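Local coordinates for protein peroxisomal catalase A (Saccharomyces cerevisiae, PDB 1A4E) that breaks down hydrogen peroxide to water and oxygen with a heme cofactor, probably protecting yeast cells from peroxide made by peroxisomal oxidases, at residues 102-106 / 241-245; 118-123 / 358-364. One frame throughout, in Å; residues are numbered along the deposited sequence.

Contact 1 of 2, residues 102-106 / 241-245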
loop_
_atom_site.group_PDB
_atom_site.type_symbol
_atom_site.label_atom_id
_atom_site.label_comp_id
_atom_site.label_asym_id
_atom_site.label_seq_id
_atom_site.Cartn_x
_atom_site.Cartn_y
_atom_site.Cartn_z
ATOM N N GLY B 102 20.667 0.518 7.303
ATOM C CA GLY B 102 21.613 -0.041 8.262
ATOM C C GLY B 102 23.028 0.505 8.172
ATOM O O GLY B 102 23.870 0.125 8.987
ATOM N N SER B 103 23.312 1.392 7.204
ATOM C CA SER B 103 24.664 1.864 6.965
ATOM C C SER B 103 25.240 2.698 8.094
ATOM O O SER B 103 24.515 3.166 8.971
ATOM C CB SER B 103 24.678 2.651 5.666
ATOM O OG SER B 103 23.837 3.793 5.727
ATOM N N ALA B 104 26.569 2.847 8.057
ATOM C CA ALA B 104 27.317 3.553 9.085
ATOM C C ALA B 104 27.217 5.060 9.090
ATOM O O ALA B 104 26.988 5.710 8.078
ATOM C CB ALA B 104 28.785 3.222 8.984
ATOM N N ASP B 105 27.411 5.615 10.278
ATOM C CA ASP B 105 27.388 7.051 10.479
ATOM C C ASP B 105 28.562 7.827 9.928
ATOM O O ASP B 105 28.394 8.932 9.411
ATOM C CB ASP B 105 27.294 7.363 11.962
ATOM C CG ASP B 105 25.887 7.318 12.521
ATOM O OD1 ASP B 105 24.926 7.303 11.758
ATOM O OD2 ASP B 105 25.751 7.324 13.736
ATOM N N THR B 106 29.759 7.250 10.068
ATOM C CA THR B 106 30.976 7.930 9.662
ATOM C C THR B 106 31.495 7.477 8.300
ATOM O O THR B 106 32.550 6.854 8.174
ATOM C CB THR B 106 32.053 7.738 10.789
ATOM O OG1 THR B 106 32.273 6.345 10.959
ATOM C CG2 THR B 106 31.626 8.368 12.111
ATOM N N PRO B 241 28.958 1.634 14.091
ATOM C CA PRO B 241 28.160 2.168 12.982
ATOM C C PRO B 241 27.185 3.271 13.368
ATOM O O PRO B 241 26.649 3.962 12.510
ATOM C CB PRO B 241 27.444 0.966 12.417
ATOM C CG PRO B 241 28.254 -0.211 12.903
ATOM C CD PRO B 241 28.669 0.216 14.292
ATOM N N ASP B 242 26.930 3.421 14.674
ATOM C CA ASP B 242 25.978 4.396 15.185
ATOM C C ASP B 242 26.615 5.458 16.065
ATOM O O ASP B 242 25.993 6.004 16.979
ATOM C CB ASP B 242 24.895 3.658 15.959
ATOM C CG ASP B 242 24.145 2.667 15.091
ATOM O OD1 ASP B 242 23.480 3.079 14.142
ATOM O OD2 ASP B 242 24.250 1.475 15.347
ATOM N N TYR B 243 27.856 5.794 15.696
ATOM C CA TYR B 243 28.673 6.752 16.415
ATOM C C TYR B 243 28.038 8.131 16.585
ATOM O O TYR B 243 27.964 8.623 17.711
ATOM C CB TYR B 243 30.004 6.845 15.676
ATOM C CG TYR B 243 31.045 7.703 16.376
ATOM C CD1 TYR B 243 31.728 7.216 17.495
ATOM C CD2 TYR B 243 31.314 8.984 15.889
ATOM C CE1 TYR B 243 32.678 8.019 18.127
ATOM C CE2 TYR B 243 32.260 9.788 16.520
ATOM C CZ TYR B 243 32.933 9.299 17.637
ATOM O OH TYR B 243 33.873 10.094 18.254
ATOM N N CYS B 244 27.564 8.751 15.495
ATOM C CA CYS B 244 26.956 10.071 15.556
ATOM C C CYS B 244 25.592 10.051 16.236
ATOM O O CYS B 244 25.244 11.009 16.922
ATOM C CB CYS B 244 26.844 10.627 14.141
ATOM S SG CYS B 244 28.449 10.839 13.325
ATOM N N GLN B 245 24.812 8.968 16.101
ATOM C CA GLN B 245 23.542 8.807 16.803
ATOM C C GLN B 245 23.784 8.749 18.309
ATOM O O GLN B 245 23.097 9.407 19.089
ATOM C CB GLN B 245 22.851 7.514 16.316
ATOM C CG GLN B 245 21.654 6.978 17.116
ATOM C CD GLN B 245 20.535 7.981 17.334
ATOM O OE1 GLN B 245 20.002 8.555 16.392
ATOM N NE2 GLN B 245 20.145 8.235 18.579
HETATM O O HOH W 1 23.928 1.907 11.527
HETATM O O HOH W 2 22.996 5.784 13.502
#

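Contact 2 of 2, residues 118-123 / 358-364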
loop_
_atom_site.group_PDB
_atom_site.type_symbol
_atom_site.label_atom_id
_atom_site.label_comp_id
_atom_site.label_asym_id
_atom_site.label_seq_id
_atom_site.Cartn_x
_atom_site.Cartn_y
_atom_site.Cartn_z
ATOM N N TYR B 118 7.339 24.423 14.321
ATOM C CA TYR B 118 5.912 24.399 14.567
ATOM C C TYR B 118 5.474 25.818 14.843
ATOM O O TYR B 118 5.341 26.222 16.003
ATOM C CB TYR B 118 5.616 23.509 15.773
ATOM C CG TYR B 118 6.067 22.073 15.579
ATOM C CD1 TYR B 118 5.306 21.187 14.811
ATOM C CD2 TYR B 118 7.253 21.642 16.176
ATOM C CE1 TYR B 118 5.733 19.868 14.642
ATOM C CE2 TYR B 118 7.686 20.328 16.008
ATOM C CZ TYR B 118 6.919 19.453 15.244
ATOM O OH TYR B 118 7.341 18.155 15.081
ATOM N N THR B 119 5.265 26.601 13.780
ATOM C CA THR B 119 4.896 28.000 13.965
ATOM C C THR B 119 3.376 28.216 14.006
ATOM O O THR B 119 2.587 27.329 13.664
ATOM C CB THR B 119 5.531 28.885 12.838
ATOM O OG1 THR B 119 4.598 28.941 11.772
ATOM C CG2 THR B 119 6.858 28.347 12.307
ATOM N N GLU B 120 2.953 29.426 14.397
ATOM C CA GLU B 120 1.541 29.800 14.469
ATOM C C GLU B 120 0.901 29.946 13.097
ATOM O O GLU B 120 -0.307 30.152 13.009
ATOM C CB GLU B 120 1.366 31.120 15.172
ATOM C CG GLU B 120 2.109 31.207 16.481
ATOM C CD GLU B 120 2.512 32.634 16.802
ATOM O OE1 GLU B 120 3.159 33.273 15.967
ATOM O OE2 GLU B 120 2.182 33.098 17.892
ATOM N N GLU B 121 1.704 29.895 12.023
ATOM C CA GLU B 121 1.218 29.963 10.654
ATOM C C GLU B 121 1.486 28.642 9.943
ATOM O O GLU B 121 1.682 28.575 8.727
ATOM C CB GLU B 121 1.927 31.087 9.928
ATOM C CG GLU B 121 1.689 32.468 10.520
ATOM C CD GLU B 121 2.546 33.569 9.907
ATOM O OE1 GLU B 121 3.741 33.369 9.672
ATOM O OE2 GLU B 121 2.005 34.641 9.661
ATOM N N GLY B 122 1.500 27.559 10.714
ATOM C CA GLY B 122 1.748 26.234 10.189
ATOM C C GLY B 122 3.196 25.822 10.328
ATOM O O GLY B 122 4.039 26.546 10.850
ATOM N N ASN B 123 3.487 24.615 9.863
ATOM C CA ASN B 123 4.845 24.132 9.908
ATOM C C ASN B 123 5.714 24.729 8.809
ATOM O O ASN B 123 5.254 25.111 7.730
ATOM C CB ASN B 123 4.806 22.606 9.827
ATOM C CG ASN B 123 4.253 21.968 11.094
ATOM O OD1 ASN B 123 4.031 22.628 12.109
ATOM N ND2 ASN B 123 4.001 20.664 11.077
ATOM N N VAL B 358 4.250 13.951 14.939
ATOM C CA VAL B 358 5.384 14.814 14.612
ATOM C C VAL B 358 5.195 15.632 13.345
ATOM O O VAL B 358 5.857 16.654 13.196
ATOM C CB VAL B 358 6.725 14.029 14.445
ATOM C CG1 VAL B 358 7.197 13.716 15.839
ATOM C CG2 VAL B 358 6.599 12.755 13.600
ATOM N N ASN B 359 4.328 15.215 12.409
ATOM C CA ASN B 359 4.051 15.992 11.200
ATOM C C ASN B 359 2.848 16.915 11.315
ATOM O O ASN B 359 2.590 17.743 10.447
ATOM C CB ASN B 359 3.831 15.048 10.031
ATOM C CG ASN B 359 5.077 14.224 9.813
ATOM O OD1 ASN B 359 6.189 14.663 10.115
ATOM N ND2 ASN B 359 4.908 13.003 9.315
ATOM N N CYS B 360 2.098 16.763 12.406
ATOM C CA CYS B 360 0.907 17.548 12.657
ATOM C C CYS B 360 1.284 19.003 12.976
ATOM O O CYS B 360 2.203 19.253 13.763
ATOM C CB CYS B 360 0.154 16.863 13.807
ATOM S SG CYS B 360 -1.408 17.647 14.262
ATOM N N PRO B 361 0.654 20.000 12.335
ATOM C CA PRO B 361 0.834 21.418 12.646
ATOM C C PRO B 361 0.172 21.791 13.963
ATOM O O PRO B 361 -0.891 22.408 13.937
ATOM C CB PRO B 361 0.241 22.097 11.438
ATOM C CG PRO B 361 -0.887 21.165 11.033
ATOM C CD PRO B 361 -0.193 19.822 11.153
ATOM N N TYR B 362 0.761 21.482 15.126
ATOM C CA TYR B 362 0.015 21.671 16.361
ATOM C C TYR B 362 -0.274 23.118 16.741
ATOM O O TYR B 362 -1.288 23.389 17.386
ATOM C CB TYR B 362 0.742 20.934 17.515
ATOM C CG TYR B 362 1.935 21.585 18.201
ATOM C CD1 TYR B 362 1.727 22.621 19.127
ATOM C CD2 TYR B 362 3.230 21.138 17.929
ATOM C CE1 TYR B 362 2.803 23.222 19.770
ATOM C CE2 TYR B 362 4.316 21.732 18.579
ATOM C CZ TYR B 362 4.091 22.774 19.489
ATOM O OH TYR B 362 5.152 23.387 20.123
ATOM N N ALA B 363 0.586 24.057 16.322
ATOM C CA ALA B 363 0.366 25.457 16.640
ATOM C C ALA B 363 -0.532 26.185 15.638
ATOM O O ALA B 363 -0.850 27.361 15.813
ATOM C CB ALA B 363 1.710 26.156 16.718
ATOM N N SER B 364 -0.972 25.487 14.587
ATOM C CA SER B 364 -1.862 26.036 13.571
ATOM C C SER B 364 -2.529 24.847 12.903
ATOM O O SER B 364 -2.106 24.374 11.844
ATOM C CB SER B 364 -1.070 26.830 12.539
ATOM O OG SER B 364 -1.851 27.307 11.449
HETATM O O HOH W 3 5.991 26.374 18.836
HETATM O O HOH W 4 2.285 24.375 13.655
HETATM O O HOH W 5 4.532 18.809 8.769
#

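Contact 1 of 2, residues 102-106 / 241-245
With chi1 at -83° and chi2 turned only to -14°, the side chain of Asp-105 is carried toward Cys-244 and Gln-245, its OD2 facing the first turn of helix 243-253. Gln-245 N donates to Asp-105 OD2 at 3.0 Å, meeting the oxygen on its syn side but 33° out of the carboxylate plane, while Cys-244 N lies 2.9 Å from Asp-105 OD2. The backbone clasps too: Asp-105 N donates to Pro-241 O (2.9 Å), an oxygen that also takes a CA-H contact from Ala-104. A loop between two strands of the catalase beta barrel thus meets the N-terminal end of a helix, whose dipole would probably stabilise the aspartate's negative charge. Asp-242 occupies the N-cap position yet makes no capping bond, and its OD1 forms a salt bridge with Arg-151 of the second subunit. A water sits between Asp-242 OD1 and Asp-105 OD1, within hydrogen-bonding distance of both, and the latter oxygen is also bonded to His-58 NE2. On the apolar flank, Thr-106 CG2 reaches the ring of Tyr-243 obliquely, 3.8 Å from CD2, and Thr-106 OG1 is hydrogen-bonded to Ala-233 O of helix 230-239.

Contact 2 of 2, residues 118-123 / 358-364
One water is gripped by three groups where Thr-119 meets Ala-363: it donates to Thr-119 O and to Asn-123 OD1 (2.9 Å from the latter) and accepts from Ala-363 N. Ala-363 CB meets Thr-119 O directly at 3.4 Å. Beside this junction, Tyr-118 OH donates to Val-358 O at 2.8 Å, in the carbonyl plane and on a lone pair, while that oxygen lies in the plane of the phenol ring, at its edge. Over one face of the same ring comes Tyr-362, its CE2 3.5 Å from Tyr-118 CG, the two planes inclined at 35°. Tyr-362 has CG between its backbone N and carbonyl carbon (chi1 81°), which folds the ring back over Tyr-118. Replacing Tyr-118 by a leucine removes hydroxyl and ring, which would probably leave Val-358 O without its donor and Tyr-362 freer to turn. The hairpin joining strands 112-119 and 122-129 supplies one side, closed by a type I turn and an ST turn at Thr-119; the other belongs to the long wrapping segment of catalases. Ser-364 CB packs 3.2 Å from Gly-122 N, and Ser-364 OG bonds to Gly-13 O of the third subunit. Asn-123 ND2 and Asn-359 O share another water, so Tyr-118 OH gives a direct bond while two ordered waters link backbone and side-chain amide groups across the contact.

From the N terminus, the chain leaves strand 87-95 and enters the loop holding 102-106, then runs through strand 112-119 into the hairpin turn of 118-123. Not until 241-245, at the start of helix 243-253, does contact 1 close its loop, spanning 134 residues. Contact 2 is by then already open, and it closes only at 358-364, beyond helix 332-348, after 234 residues. The two loops therefore cross. Contact 1 ties a barrel loop to a helix beside the second subunit; contact 2 ties a barrel hairpin to the wrapping segment beside the third. Their centres lie 30 Å apart, and their nearest atoms, about 14 Å apart, do not touch.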